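Local atomic coordinates of uncharacterized protein (Leptotrichia buccalis, PDB entry 3T8K), a protein that is of unknown function but folds as a stack of ankyrin-type helical hairpins and occurs here as an assembly of two chains. Residues Thr76-Phe80 and Ala105-Tyr111; Lys120-Asn124 and Glu159-Arg163; Tyr136-Phe140 and Ile168-Met173. All blocks are in the same frame, centred on the assembly; numbering follows the deposited sequence.

Contact 1: Thr76-Phe80 and Ala105-Tyr111; sequences TTLFF and ADITALY
Phe80 and Tyr111 lie face to face, ring centroids 3.8 Å apart and planes only 3° off parallel, so that each ring sits almost squarely over the other. Tyr111 reaches this position with CG anti to its own N (chi1 171°). Beside the pair, Thr76 OG1 comes obliquely to Tyr111 CD1 at 3.5 Å. The other tight spot is Phe79: Ile107 CG1 stands 3.9 Å from the ring centroid, a CH-pi contact over one face, and Ala105 CB reaches Phe79 CE2 at 3.5 Å. Between these packed ends direct contact thins to Thr77 CG2 against Asp106 O, and two waters bridge the segments. One water accepts a hydrogen bond from Thr77 OG1 and donates to Asp106 O and Ala109 O; a second accepts from Thr77 N and donates to Leu110 O. The loop holds its own shape through an Asx turn, Asp106 OD1 accepting from Thr108 N; the same oxygen also takes Thr108 OG1, while OD2 pairs with Arg71. Thr76-Phe79 probably fills the place of the ankyrin TPLH tetrapeptide, with Thr77 OG1 weakly capping Phe79 N. Helix 90-102 packs on Phe79 through Cys97 and Leu101, and Tyr43 of helix 41-45 touches Thr76 and Phe80.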
ATOM      1  N   THR A  76      -4.898  11.098  -9.621  1.00 22.05           N
ATOM      2  CA  THR A  76      -5.239   9.698  -9.381  1.00 23.29           C
ATOM      3  C   THR A  76      -6.709   9.508  -9.014  1.00 22.61           C
ATOM      4  O   THR A  76      -7.214  10.157  -8.096  1.00 24.06           O
ATOM      5  CB  THR A  76      -4.372   9.125  -8.263  1.00 25.60           C
ATOM      6  OG1 THR A  76      -2.997   9.453  -8.509  1.00 27.47           O
ATOM      7  CG2 THR A  76      -4.541   7.623  -8.183  1.00 23.53           C
ATOM      8  N   THR A  77      -7.387   8.609  -9.729  1.00 20.98           N
ATOM      9  CA  THR A  77      -8.782   8.274  -9.436  1.00 22.92           C
ATOM     10  C   THR A  77      -8.911   7.292  -8.278  1.00 22.53           C
ATOM     11  O   THR A  77      -7.916   6.744  -7.798  1.00 22.16           O
ATOM     12  CB  THR A  77      -9.468   7.627 -10.639  1.00 24.49           C
ATOM     13  OG1 THR A  77      -8.836   6.370 -10.904  1.00 24.32           O
ATOM     14  CG2 THR A  77      -9.362   8.515 -11.861  1.00 26.11           C
ATOM     15  N   LEU A  78     -10.150   7.063  -7.843  1.00 20.50           N
ATOM     16  CA  LEU A  78     -10.417   6.130  -6.759  1.00 22.03           C
ATOM     17  C   LEU A  78      -9.986   4.716  -7.120  1.00 19.44           C
ATOM     18  O   LEU A  78      -9.766   3.888  -6.241  1.00 20.39           O
ATOM     19  CB  LEU A  78     -11.905   6.136  -6.403  1.00 21.81           C
ATOM     20  CG  LEU A  78     -12.393   7.474  -5.832  1.00 23.15           C
ATOM     21  CD1 LEU A  78     -13.831   7.336  -5.415  1.00 23.45           C
ATOM     22  CD2 LEU A  78     -11.529   7.897  -4.659  1.00 24.20           C
ATOM     23  N   PHE A  79      -9.860   4.434  -8.412  1.00 21.34           N
ATOM     24  CA  PHE A  79      -9.511   3.074  -8.816  1.00 19.03           C
ATOM     25  C   PHE A  79      -8.156   2.610  -8.273  1.00 18.84           C
ATOM     26  O   PHE A  79      -7.951   1.416  -8.058  1.00 21.20           O
ATOM     27  CB  PHE A  79      -9.557   2.923 -10.337  1.00 20.08           C
ATOM     28  CG  PHE A  79     -10.940   2.951 -10.906  1.00 19.74           C
ATOM     29  CD1 PHE A  79     -11.816   1.894 -10.685  1.00 18.92           C
ATOM     30  CD2 PHE A  79     -11.366   4.026 -11.670  1.00 19.28           C
ATOM     31  CE1 PHE A  79     -13.096   1.904 -11.215  1.00 19.96           C
ATOM     32  CE2 PHE A  79     -12.645   4.050 -12.205  1.00 24.71           C
ATOM     33  CZ  PHE A  79     -13.517   2.983 -11.976  1.00 23.27           C
ATOM     34  N   PHE A  80      -7.228   3.544  -8.055  1.00 21.68           N
ATOM     35  CA  PHE A  80      -5.881   3.142  -7.663  1.00 20.83           C
ATOM     36  C   PHE A  80      -5.841   2.509  -6.276  1.00 23.67           C
ATOM     37  O   PHE A  80      -5.386   1.379  -6.132  1.00 21.69           O
ATOM     38  CB  PHE A  80      -4.882   4.293  -7.766  1.00 21.11           C
ATOM     39  CG  PHE A  80      -3.436   3.856  -7.614  1.00 21.60           C
ATOM     40  CD1 PHE A  80      -2.807   3.121  -8.613  1.00 26.17           C
ATOM     41  CD2 PHE A  80      -2.708   4.191  -6.471  1.00 24.53           C
ATOM     42  CE1 PHE A  80      -1.481   2.723  -8.478  1.00 26.07           C
ATOM     43  CE2 PHE A  80      -1.385   3.799  -6.331  1.00 28.18           C
ATOM     44  CZ  PHE A  80      -0.770   3.062  -7.333  1.00 26.30           C
ATOM     45  N   ALA A 105     -16.808   7.177 -12.674  1.00 30.84           N
ATOM     46  CA  ALA A 105     -15.379   7.279 -12.428  1.00 27.33           C
ATOM     47  C   ALA A 105     -14.630   6.811 -13.678  1.00 28.26           C
ATOM     48  O   ALA A 105     -15.142   5.994 -14.451  1.00 27.13           O
ATOM     49  CB  ALA A 105     -14.973   6.468 -11.211  1.00 30.25           C
ATOM     50  N   ASP A 106     -13.426   7.340 -13.873  1.00 29.77           N
ATOM     51  CA  ASP A 106     -12.654   7.093 -15.094  1.00 30.22           C
ATOM     52  C   ASP A 106     -11.526   6.084 -14.881  1.00 21.74           C
ATOM     53  O   ASP A 106     -10.524   6.381 -14.227  1.00 24.51           O
ATOM     54  CB  ASP A 106     -12.083   8.416 -15.610  1.00 36.57           C
ATOM     55  CG  ASP A 106     -11.184   8.236 -16.817  1.00 41.70           C
ATOM     56  OD1 ASP A 106     -11.349   7.237 -17.551  1.00 40.77           O
ATOM     57  OD2 ASP A 106     -10.318   9.109 -17.033  1.00 44.66           O
ATOM     58  N   ILE A 107     -11.684   4.892 -15.451  1.00 23.93           N
ATOM     59  CA  ILE A 107     -10.695   3.838 -15.262  1.00 27.45           C
ATOM     60  C   ILE A 107      -9.595   3.888 -16.323  1.00 23.57           C
ATOM     61  O   ILE A 107      -8.603   3.161 -16.223  1.00 24.07           O
ATOM     62  CB  ILE A 107     -11.370   2.435 -15.247  1.00 24.40           C
ATOM     63  CG1 ILE A 107     -10.463   1.401 -14.575  1.00 24.69           C
ATOM     64  CG2 ILE A 107     -11.786   2.006 -16.661  1.00 27.77           C
ATOM     65  CD1 ILE A 107     -11.134   0.058 -14.373  1.00 30.05           C
ATOM     66  N   THR A 108      -9.756   4.747 -17.331  1.00 20.85           N
ATOM     67  CA  THR A 108      -8.781   4.807 -18.436  1.00 23.83           C
ATOM     68  C   THR A 108      -7.568   5.674 -18.109  1.00 25.68           C
ATOM     69  O   THR A 108      -6.509   5.530 -18.709  1.00 29.58           O
ATOM     70  CB  THR A 108      -9.416   5.329 -19.748  1.00 25.14           C
ATOM     71  OG1 THR A 108      -9.745   6.717 -19.609  1.00 27.27           O
ATOM     72  CG2 THR A 108     -10.666   4.549 -20.087  1.00 29.21           C
ATOM     73  N   ALA A 109      -7.729   6.590 -17.162  1.00 24.69           N
ATOM     74  CA  ALA A 109      -6.623   7.456 -16.766  1.00 23.48           C
ATOM     75  C   ALA A 109      -5.496   6.664 -16.121  1.00 22.54           C
ATOM     76  O   ALA A 109      -5.737   5.750 -15.334  1.00 23.28           O
ATOM     77  CB  ALA A 109      -7.125   8.538 -15.808  1.00 29.56           C
ATOM     78  N   LEU A 110      -4.259   7.024 -16.457  1.00 26.67           N
ATOM     79  CA  LEU A 110      -3.090   6.390 -15.878  1.00 27.66           C
ATOM     80  C   LEU A 110      -2.872   6.826 -14.450  1.00 29.30           C
ATOM     81  O   LEU A 110      -3.453   7.812 -13.995  1.00 28.45           O
ATOM     82  CB  LEU A 110      -1.845   6.735 -16.694  1.00 29.74           C
ATOM     83  CG  LEU A 110      -1.913   6.233 -18.132  1.00 29.61           C
ATOM     84  CD1 LEU A 110      -0.570   6.415 -18.830  1.00 33.11           C
ATOM     85  CD2 LEU A 110      -2.342   4.785 -18.135  1.00 29.70           C
ATOM     86  N   TYR A 111      -2.055   6.069 -13.729  1.00 24.97           N
ATOM     87  CA  TYR A 111      -1.551   6.535 -12.447  1.00 24.62           C
ATOM     88  C   TYR A 111      -0.286   7.262 -12.859  1.00 30.38           C
ATOM     89  O   TYR A 111       0.695   6.633 -13.250  1.00 31.70           O
ATOM     90  CB  TYR A 111      -1.242   5.360 -11.511  1.00 26.13           C
ATOM     91  CG  TYR A 111      -0.515   5.765 -10.241  1.00 24.59           C
ATOM     92  CD1 TYR A 111      -1.145   6.553  -9.283  1.00 25.33           C
ATOM     93  CD2 TYR A 111       0.790   5.354  -9.995  1.00 25.52           C
ATOM     94  CE1 TYR A 111      -0.496   6.925  -8.124  1.00 23.97           C
ATOM     95  CE2 TYR A 111       1.456   5.736  -8.828  1.00 26.94           C
ATOM     96  CZ  TYR A 111       0.805   6.520  -7.903  1.00 26.47           C
ATOM     97  OH  TYR A 111       1.437   6.907  -6.736  1.00 26.24           O
TER
HETATM   98  O   HOH W   1      -7.874   5.743 -13.566  1.00 24.01           O
HETATM   99  O   HOH W   2      -5.792   7.300 -11.871  1.00 27.36           O

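Contact 2: Lys120-Asn124 and Glu159-Arg163; sequences KNIFN and EFVKR
Two phenylalanine rings carry this contact, and each has a partner from the other segment on a face. Over the centre of the Phe160 ring comes Lys120 CE, 3.4 Å from the centroid and practically on the ring normal; at the rim, near the ring plane, Asn124 OD1 approaches Phe160 CZ to 3.8 Å. The Phe123 ring is sandwiched: Val161 CG2 sits 3.6 Å from its centroid on one side, and its own neighbour Ile122 covers the opposite face with CG1. Phe123 meets the Phe160 ring through its CB, 3.8 Å from Phe160 CE2.

Lys120 runs across Phe160 as an extended chain, leaving the backbone with CG anti to N (chi1 173°). That path lays the methylene on the ring and carries NZ on to 4.1 Å from the Phe160 centroid, 22° off the normal, a cation-pi contact. NZ also has a long, weak ion pair with Asp151, so the ring may help to steady the charge. A nearly straight 3.1 Å bond from Asn124 ND2 to Asn121 OD1 helps hold the amide of Asn124, which stands 83° to the Phe160 ring. Asn121 in turn gives ND2 to Phe83 O, which ties this 3-10 segment to helix 79-85.

The dimer comes in here too: Cys164 of the second subunit packs on Asn124 and Phe160, and Cys164 forms an interchain disulfide, so this layer borders the subunit interface. Within the chain, the 3-10 segment 120-124 leans by Ile122 on helix 129-140, whereas Phe123 and Val161 both rest on Ala169 of helix 167-180, next after helix 157-162.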
ATOM      1  N   LYS A 120      -3.139  -2.047 -12.564  1.00 18.75           N
ATOM      2  CA  LYS A 120      -1.983  -2.932 -12.748  1.00 23.68           C
ATOM      3  C   LYS A 120      -1.841  -3.969 -11.630  1.00 23.34           C
ATOM      4  O   LYS A 120      -1.440  -5.110 -11.878  1.00 24.61           O
ATOM      5  CB  LYS A 120      -0.694  -2.133 -12.881  1.00 20.95           C
ATOM      6  CG  LYS A 120       0.544  -3.012 -12.914  1.00 24.62           C
ATOM      7  CD  LYS A 120       1.748  -2.248 -13.452  1.00 28.78           C
ATOM      8  CE  LYS A 120       2.985  -3.122 -13.464  1.00 28.99           C
ATOM      9  NZ  LYS A 120       4.078  -2.502 -14.259  1.00 29.62           N
ATOM     10  N   ASN A 121      -2.165  -3.582 -10.400  1.00 21.09           N
ATOM     11  CA  ASN A 121      -1.976  -4.493  -9.268  1.00 23.39           C
ATOM     12  C   ASN A 121      -2.859  -5.743  -9.331  1.00 20.07           C
ATOM     13  O   ASN A 121      -2.541  -6.758  -8.711  1.00 26.07           O
ATOM     14  CB  ASN A 121      -2.199  -3.770  -7.934  1.00 20.90           C
ATOM     15  CG  ASN A 121      -1.640  -4.546  -6.744  1.00 25.10           C
ATOM     16  OD1 ASN A 121      -0.517  -5.054  -6.784  1.00 25.07           O
ATOM     17  ND2 ASN A 121      -2.427  -4.638  -5.677  1.00 23.71           N
ATOM     18  N   ILE A 122      -3.966  -5.695 -10.067  1.00 22.90           N
ATOM     19  CA  ILE A 122      -4.860  -6.855 -10.044  1.00 22.72           C
ATOM     20  C   ILE A 122      -4.163  -8.073 -10.622  1.00 28.10           C
ATOM     21  O   ILE A 122      -4.527  -9.215 -10.330  1.00 25.79           O
ATOM     22  CB  ILE A 122      -6.211  -6.597 -10.745  1.00 22.81           C
ATOM     23  CG1 ILE A 122      -6.056  -6.581 -12.269  1.00 22.11           C
ATOM     24  CG2 ILE A 122      -6.843  -5.314 -10.211  1.00 18.74           C
ATOM     25  CD1 ILE A 122      -7.374  -6.463 -13.004  1.00 24.87           C
ATOM     26  N   PHE A 123      -3.137  -7.826 -11.420  1.00 22.67           N
ATOM     27  CA  PHE A 123      -2.404  -8.922 -12.046  1.00 28.83           C
ATOM     28  C   PHE A 123      -1.421  -9.538 -11.060  1.00 33.76           C
ATOM     29  O   PHE A 123      -0.772 -10.541 -11.357  1.00 32.48           O
ATOM     30  CB  PHE A 123      -1.730  -8.444 -13.330  1.00 23.99           C
ATOM     31  CG  PHE A 123      -2.682  -7.788 -14.284  1.00 24.59           C
ATOM     32  CD1 PHE A 123      -3.745  -8.504 -14.823  1.00 25.41           C
ATOM     33  CD2 PHE A 123      -2.544  -6.451 -14.617  1.00 25.98           C
ATOM     34  CE1 PHE A 123      -4.640  -7.895 -15.682  1.00 25.74           C
ATOM     35  CE2 PHE A 123      -3.441  -5.833 -15.471  1.00 26.19           C
ATOM     36  CZ  PHE A 123      -4.483  -6.558 -16.014  1.00 28.72           C
ATOM     37  N   ASN A 124      -1.342  -8.944  -9.872  1.00 29.83           N
ATOM     38  CA  ASN A 124      -0.525  -9.481  -8.788  1.00 34.48           C
ATOM     39  C   ASN A 124      -1.344 -10.303  -7.809  1.00 37.74           C
ATOM     40  O   ASN A 124      -0.798 -10.930  -6.901  1.00 37.49           O
ATOM     41  CB  ASN A 124       0.150  -8.349  -8.018  1.00 35.84           C
ATOM     42  CG  ASN A 124       1.316  -7.763  -8.760  1.00 33.41           C
ATOM     43  OD1 ASN A 124       2.085  -8.485  -9.393  1.00 36.27           O
ATOM     44  ND2 ASN A 124       1.457  -6.448  -8.693  1.00 25.79           N
ATOM     45  N   GLU A 159       2.998  -5.893 -21.898  1.00 32.25           N
ATOM     46  CA  GLU A 159       4.285  -6.513 -21.606  1.00 36.16           C
ATOM     47  C   GLU A 159       4.352  -7.093 -20.187  1.00 38.07           C
ATOM     48  O   GLU A 159       4.912  -8.173 -19.983  1.00 38.61           O
ATOM     49  CB  GLU A 159       5.424  -5.525 -21.888  1.00 36.88           C
ATOM     50  CG  GLU A 159       5.653  -5.307 -23.389  1.00 45.93           C
ATOM     51  CD  GLU A 159       6.364  -3.997 -23.735  1.00 53.77           C
ATOM     52  OE1 GLU A 159       6.559  -3.744 -24.947  1.00 56.45           O
ATOM     53  OE2 GLU A 159       6.724  -3.223 -22.815  1.00 46.81           O
ATOM     54  N   PHE A 160       3.763  -6.385 -19.223  1.00 31.48           N
ATOM     55  CA  PHE A 160       3.720  -6.827 -17.827  1.00 28.49           C
ATOM     56  C   PHE A 160       2.891  -8.092 -17.649  1.00 35.71           C
ATOM     57  O   PHE A 160       3.300  -9.031 -16.969  1.00 35.60           O
ATOM     58  CB  PHE A 160       3.146  -5.714 -16.928  1.00 25.10           C
ATOM     59  CG  PHE A 160       3.005  -6.101 -15.472  1.00 24.92           C
ATOM     60  CD1 PHE A 160       4.123  -6.323 -14.679  1.00 29.42           C
ATOM     61  CD2 PHE A 160       1.746  -6.196 -14.885  1.00 31.60           C
ATOM     62  CE1 PHE A 160       3.990  -6.664 -13.333  1.00 29.57           C
ATOM     63  CE2 PHE A 160       1.602  -6.533 -13.548  1.00 27.60           C
ATOM     64  CZ  PHE A 160       2.721  -6.763 -12.759  1.00 23.89           C
ATOM     65  N   VAL A 161       1.706  -8.100 -18.245  1.00 32.99           N
ATOM     66  CA  VAL A 161       0.805  -9.229 -18.095  1.00 30.07           C
ATOM     67  C   VAL A 161       1.394 -10.477 -18.752  1.00 32.03           C
ATOM     68  O   VAL A 161       1.239 -11.589 -18.243  1.00 35.35           O
ATOM     69  CB  VAL A 161      -0.597  -8.900 -18.658  1.00 33.07           C
ATOM     70  CG1 VAL A 161      -1.486 -10.134 -18.655  1.00 36.34           C
ATOM     71  CG2 VAL A 161      -1.229  -7.765 -17.840  1.00 31.23           C
ATOM     72  N   LYS A 162       2.091 -10.286 -19.868  1.00 39.00           N
ATOM     73  CA  LYS A 162       2.779 -11.396 -20.538  1.00 40.95           C
ATOM     74  C   LYS A 162       3.704 -12.170 -19.590  1.00 44.43           C
ATOM     75  O   LYS A 162       3.901 -13.375 -19.749  1.00 51.34           O
ATOM     76  CB  LYS A 162       3.569 -10.886 -21.748  1.00 43.35           C
ATOM     77  CG  LYS A 162       2.797 -10.905 -23.058  1.00 53.57           C
ATOM     78  CD  LYS A 162       3.566 -10.212 -24.179  1.00 61.62           C
ATOM     79  CE  LYS A 162       3.530  -8.698 -24.014  1.00 63.50           C
ATOM     80  NZ  LYS A 162       4.191  -7.972 -25.137  1.00 65.33           N
ATOM     81  N   ARG A 163       4.264 -11.480 -18.601  1.00 36.63           N
ATOM     82  CA  ARG A 163       5.253 -12.089 -17.713  1.00 40.38           C
ATOM     83  C   ARG A 163       4.690 -12.480 -16.339  1.00 37.86           C
ATOM     84  O   ARG A 163       5.426 -12.913 -15.460  1.00 39.23           O
ATOM     85  CB  ARG A 163       6.478 -11.180 -17.574  1.00 43.68           C
ATOM     86  CG  ARG A 163       7.576 -11.461 -18.606  1.00 61.28           C
ATOM     87  CD  ARG A 163       8.337 -10.194 -18.975  1.00 70.86           C
ATOM     88  NE  ARG A 163       8.483  -9.292 -17.835  1.00 76.06           N
ATOM     89  CZ  ARG A 163       9.034  -8.084 -17.899  1.00 73.35           C
ATOM     90  NH1 ARG A 163       9.500  -7.624 -19.054  1.00 73.97           N
ATOM     91  NH2 ARG A 163       9.119  -7.336 -16.803  1.00 69.47           N
TER

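Contact 3: Tyr136-Phe140 and Ile168-Met173; sequences YKLIF and IALKMM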
ATOM      1  N   TYR A 136     -12.487  -8.678 -14.709  1.00 27.52           N
ATOM      2  CA  TYR A 136     -11.881  -8.544 -16.033  1.00 28.32           C
ATOM      3  C   TYR A 136     -12.900  -8.019 -17.054  1.00 27.32           C
ATOM      4  O   TYR A 136     -12.593  -7.155 -17.877  1.00 25.10           O
ATOM      5  CB  TYR A 136     -11.345  -9.896 -16.519  1.00 27.72           C
ATOM      6  CG  TYR A 136     -10.059 -10.390 -15.884  1.00 26.43           C
ATOM      7  CD1 TYR A 136      -9.203  -9.536 -15.197  1.00 29.26           C
ATOM      8  CD2 TYR A 136      -9.688 -11.725 -16.001  1.00 26.81           C
ATOM      9  CE1 TYR A 136      -8.021 -10.007 -14.634  1.00 31.18           C
ATOM     10  CE2 TYR A 136      -8.516 -12.200 -15.445  1.00 28.35           C
ATOM     11  CZ  TYR A 136      -7.687 -11.344 -14.769  1.00 30.03           C
ATOM     12  OH  TYR A 136      -6.527 -11.833 -14.220  1.00 26.03           O
ATOM     13  N   LYS A 137     -14.115  -8.552 -16.995  1.00 30.28           N
ATOM     14  CA  LYS A 137     -15.179  -8.140 -17.904  1.00 28.15           C
ATOM     15  C   LYS A 137     -15.538  -6.670 -17.732  1.00 32.08           C
ATOM     16  O   LYS A 137     -15.759  -5.964 -18.717  1.00 28.68           O
ATOM     17  CB  LYS A 137     -16.419  -9.014 -17.716  1.00 33.20           C
ATOM     18  CG  LYS A 137     -16.237 -10.437 -18.241  1.00 39.71           C
ATOM     19  CD  LYS A 137     -17.530 -11.229 -18.115  1.00 49.64           C
ATOM     20  CE  LYS A 137     -17.407 -12.619 -18.701  1.00 54.12           C
ATOM     21  NZ  LYS A 137     -18.705 -13.339 -18.585  1.00 57.44           N
ATOM     22  N   LEU A 138     -15.603  -6.222 -16.480  1.00 28.02           N
ATOM     23  CA  LEU A 138     -15.903  -4.826 -16.185  1.00 27.76           C
ATOM     24  C   LEU A 138     -14.856  -3.939 -16.835  1.00 27.10           C
ATOM     25  O   LEU A 138     -15.176  -2.989 -17.550  1.00 23.90           O
ATOM     26  CB  LEU A 138     -15.918  -4.582 -14.671  1.00 26.54           C
ATOM     27  CG  LEU A 138     -17.128  -5.086 -13.888  1.00 34.33           C
ATOM     28  CD1 LEU A 138     -16.897  -4.929 -12.386  1.00 29.74           C
ATOM     29  CD2 LEU A 138     -18.389  -4.342 -14.326  1.00 32.61           C
ATOM     30  N   ILE A 139     -13.592  -4.258 -16.584  1.00 24.63           N
ATOM     31  CA  ILE A 139     -12.500  -3.444 -17.089  1.00 22.60           C
ATOM     32  C   ILE A 139     -12.423  -3.415 -18.617  1.00 23.32           C
ATOM     33  O   ILE A 139     -12.363  -2.343 -19.217  1.00 23.34           O
ATOM     34  CB  ILE A 139     -11.156  -3.883 -16.483  1.00 23.23           C
ATOM     35  CG1 ILE A 139     -11.187  -3.687 -14.960  1.00 23.34           C
ATOM     36  CG2 ILE A 139     -10.014  -3.097 -17.101  1.00 26.96           C
ATOM     37  CD1 ILE A 139      -9.943  -4.194 -14.255  1.00 26.59           C
ATOM     38  N   PHE A 140     -12.445  -4.583 -19.254  1.00 25.20           N
ATOM     39  CA  PHE A 140     -12.267  -4.639 -20.701  1.00 25.63           C
ATOM     40  C   PHE A 140     -13.495  -4.213 -21.506  1.00 27.20           C
ATOM     41  O   PHE A 140     -13.414  -4.106 -22.727  1.00 27.21           O
ATOM     42  CB  PHE A 140     -11.759  -6.020 -21.138  1.00 21.97           C
ATOM     43  CG  PHE A 140     -10.383  -6.337 -20.617  1.00 28.20           C
ATOM     44  CD1 PHE A 140      -9.286  -5.595 -21.033  1.00 31.86           C
ATOM     45  CD2 PHE A 140     -10.189  -7.347 -19.690  1.00 34.36           C
ATOM     46  CE1 PHE A 140      -8.020  -5.867 -20.551  1.00 31.92           C
ATOM     47  CE2 PHE A 140      -8.924  -7.624 -19.201  1.00 38.63           C
ATOM     48  CZ  PHE A 140      -7.838  -6.884 -19.637  1.00 37.45           C
ATOM     49  N   ILE A 168      -5.542 -15.861 -18.775  1.00 30.23           N
ATOM     50  CA  ILE A 168      -6.870 -15.340 -19.092  1.00 33.75           C
ATOM     51  C   ILE A 168      -6.816 -13.831 -19.319  1.00 31.92           C
ATOM     52  O   ILE A 168      -7.358 -13.318 -20.297  1.00 29.42           O
ATOM     53  CB  ILE A 168      -7.910 -15.683 -17.999  1.00 33.56           C
ATOM     54  CG1 ILE A 168      -8.008 -17.199 -17.815  1.00 45.55           C
ATOM     55  CG2 ILE A 168      -9.272 -15.118 -18.365  1.00 34.30           C
ATOM     56  CD1 ILE A 168      -9.090 -17.641 -16.847  1.00 47.98           C
ATOM     57  N   ALA A 169      -6.149 -13.117 -18.419  1.00 30.59           N
ATOM     58  CA  ALA A 169      -5.981 -11.680 -18.588  1.00 28.28           C
ATOM     59  C   ALA A 169      -5.242 -11.390 -19.898  1.00 31.21           C
ATOM     60  O   ALA A 169      -5.550 -10.421 -20.592  1.00 30.21           O
ATOM     61  CB  ALA A 169      -5.225 -11.091 -17.407  1.00 28.72           C
ATOM     62  N   LEU A 170      -4.270 -12.230 -20.236  1.00 27.04           N
ATOM     63  CA  LEU A 170      -3.455 -11.985 -21.422  1.00 25.29           C
ATOM     64  C   LEU A 170      -4.311 -12.111 -22.673  1.00 22.96           C
ATOM     65  O   LEU A 170      -4.247 -11.275 -23.569  1.00 30.69           O
ATOM     66  CB  LEU A 170      -2.276 -12.962 -21.500  1.00 28.98           C
ATOM     67  CG  LEU A 170      -1.434 -12.784 -22.764  1.00 30.32           C
ATOM     68  CD1 LEU A 170      -0.769 -11.414 -22.750  1.00 27.73           C
ATOM     69  CD2 LEU A 170      -0.391 -13.890 -22.893  1.00 37.89           C
ATOM     70  N   LYS A 171      -5.107 -13.173 -22.718  1.00 27.63           N
ATOM     71  CA  LYS A 171      -6.011 -13.428 -23.834  1.00 32.90           C
ATOM     72  C   LYS A 171      -7.000 -12.282 -24.000  1.00 29.11           C
ATOM     73  O   LYS A 171      -7.245 -11.809 -25.106  1.00 27.07           O
ATOM     74  CB  LYS A 171      -6.762 -14.739 -23.608  1.00 35.57           C
ATOM     75  CG  LYS A 171      -7.786 -15.082 -24.692  1.00 44.01           C
ATOM     76  CD  LYS A 171      -7.206 -14.898 -26.082  1.00 50.48           C
ATOM     77  CE  LYS A 171      -8.275 -15.086 -27.153  1.00 55.83           C
ATOM     78  NZ  LYS A 171      -7.803 -14.589 -28.470  1.00 56.92           N
HETATM   79  N   MSE A 172      -7.565 -11.830 -22.890  1.00 30.82           N
HETATM   80  CA  MSE A 172      -8.549 -10.761 -22.953  1.00 26.46           C
HETATM   81  C   MSE A 172      -7.933  -9.431 -23.390  1.00 24.68           C
HETATM   82  O   MSE A 172      -8.577  -8.646 -24.087  1.00 27.40           O
HETATM   83  CB  MSE A 172      -9.291 -10.637 -21.621  1.00 29.64           C
HETATM   84  CG  MSE A 172     -10.158 -11.858 -21.327  1.00 33.96           C
HETATM   85 SE   MSE A 172     -11.121 -11.711 -19.643  0.63 35.73          SE
HETATM   86  CE  MSE A 172     -12.547 -10.528 -20.232  1.00 34.68           C
HETATM   87  N   MSE A 173      -6.686  -9.180 -22.998  1.00 25.30           N
HETATM   88  CA  MSE A 173      -6.006  -7.960 -23.425  1.00 24.42           C
HETATM   89  C   MSE A 173      -5.681  -8.007 -24.911  1.00 26.62           C
HETATM   90  O   MSE A 173      -5.822  -7.006 -25.610  1.00 26.72           O
HETATM   91  CB  MSE A 173      -4.716  -7.732 -22.639  1.00 25.58           C
HETATM   92  CG  MSE A 173      -4.882  -7.054 -21.307  1.00 33.58           C
HETATM   93 SE   MSE A 173      -3.097  -6.645 -20.645  0.51 34.12          SE
HETATM   94  CE  MSE A 173      -2.593  -5.270 -21.883  1.00 23.23           C
TER
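Phe140 leaves its helix with CG anti to the carbonyl carbon (chi1 -65°), which swings the ring out to Met172 and Met173; Tyr136, one turn earlier, takes the same first torsion and reaches Ala169 and Met172. Met172, a selenomethionine like Met173, answers with a chain that is extended as far as SE and then bends (chi3 78°), putting the selenium against Tyr136 and CE between Tyr136 and Phe140, with CE also near Lys137.

The selenium lies 3.6 Å from Tyr136 CB and 5.0 Å from the Tyr136 ring centroid, a Met-aromatic contact made obliquely. Ala169 works against the far half of the same ring: its CA is over one face and its CB is 3.5 Å from Tyr136 OH. Phe140 meets the backbone as much as side chains, with Met172 O and Met173 N over one face of the ring, Met172 CB 3.9 Å from Phe140 CE2, and Met173 CG closest, 3.4 Å from Phe140 CZ.

These side chains fill the groove between two helical segments that run the same way, crossing at -24° with axes 11.2 Å apart, as helices do in the layered stack of an ankyrin-type solenoid. With only a methyl at Ala169, the tyrosine lies close to the backbone of helix 167-180.

The phenol and two amides share one carboxylate. Glu129 OE2 is hydrogen-bonded to Tyr136 OH and also to Ala169 N, and OE1 takes Ile168 N, so the same residue fixes the phenol and ties up amides at the start of helix 167-180. Past Phe140, Met173 turns its end away from helix 129-140, toward Leu158 and Val161 of helix 157-162.

In the fold
Contact 1 closes along the chain before either of the others opens, and its centre lies about 17 Å from the centres of both. Contacts 2 and 3 alternate in sequence, 120-124, 136-140, 159-163, 168-173, and sit about 11 Å apart, centre to centre, as one C-terminal unit in which helix 129-140, helix 157-162 and helix 167-180 come together. Ile122 meets Ile139, and Val161 meets Met173, so the two share a continuous apolar interior. Contact 1 joins them through Ile107 on Ile139, near helix 79-85. Contact 1 thus lies nearer the middle of the elongated ankyrin-type stack, and contacts 2 and 3 interlock toward its C-terminal end, contacts 1 and 2 also reaching the second subunit.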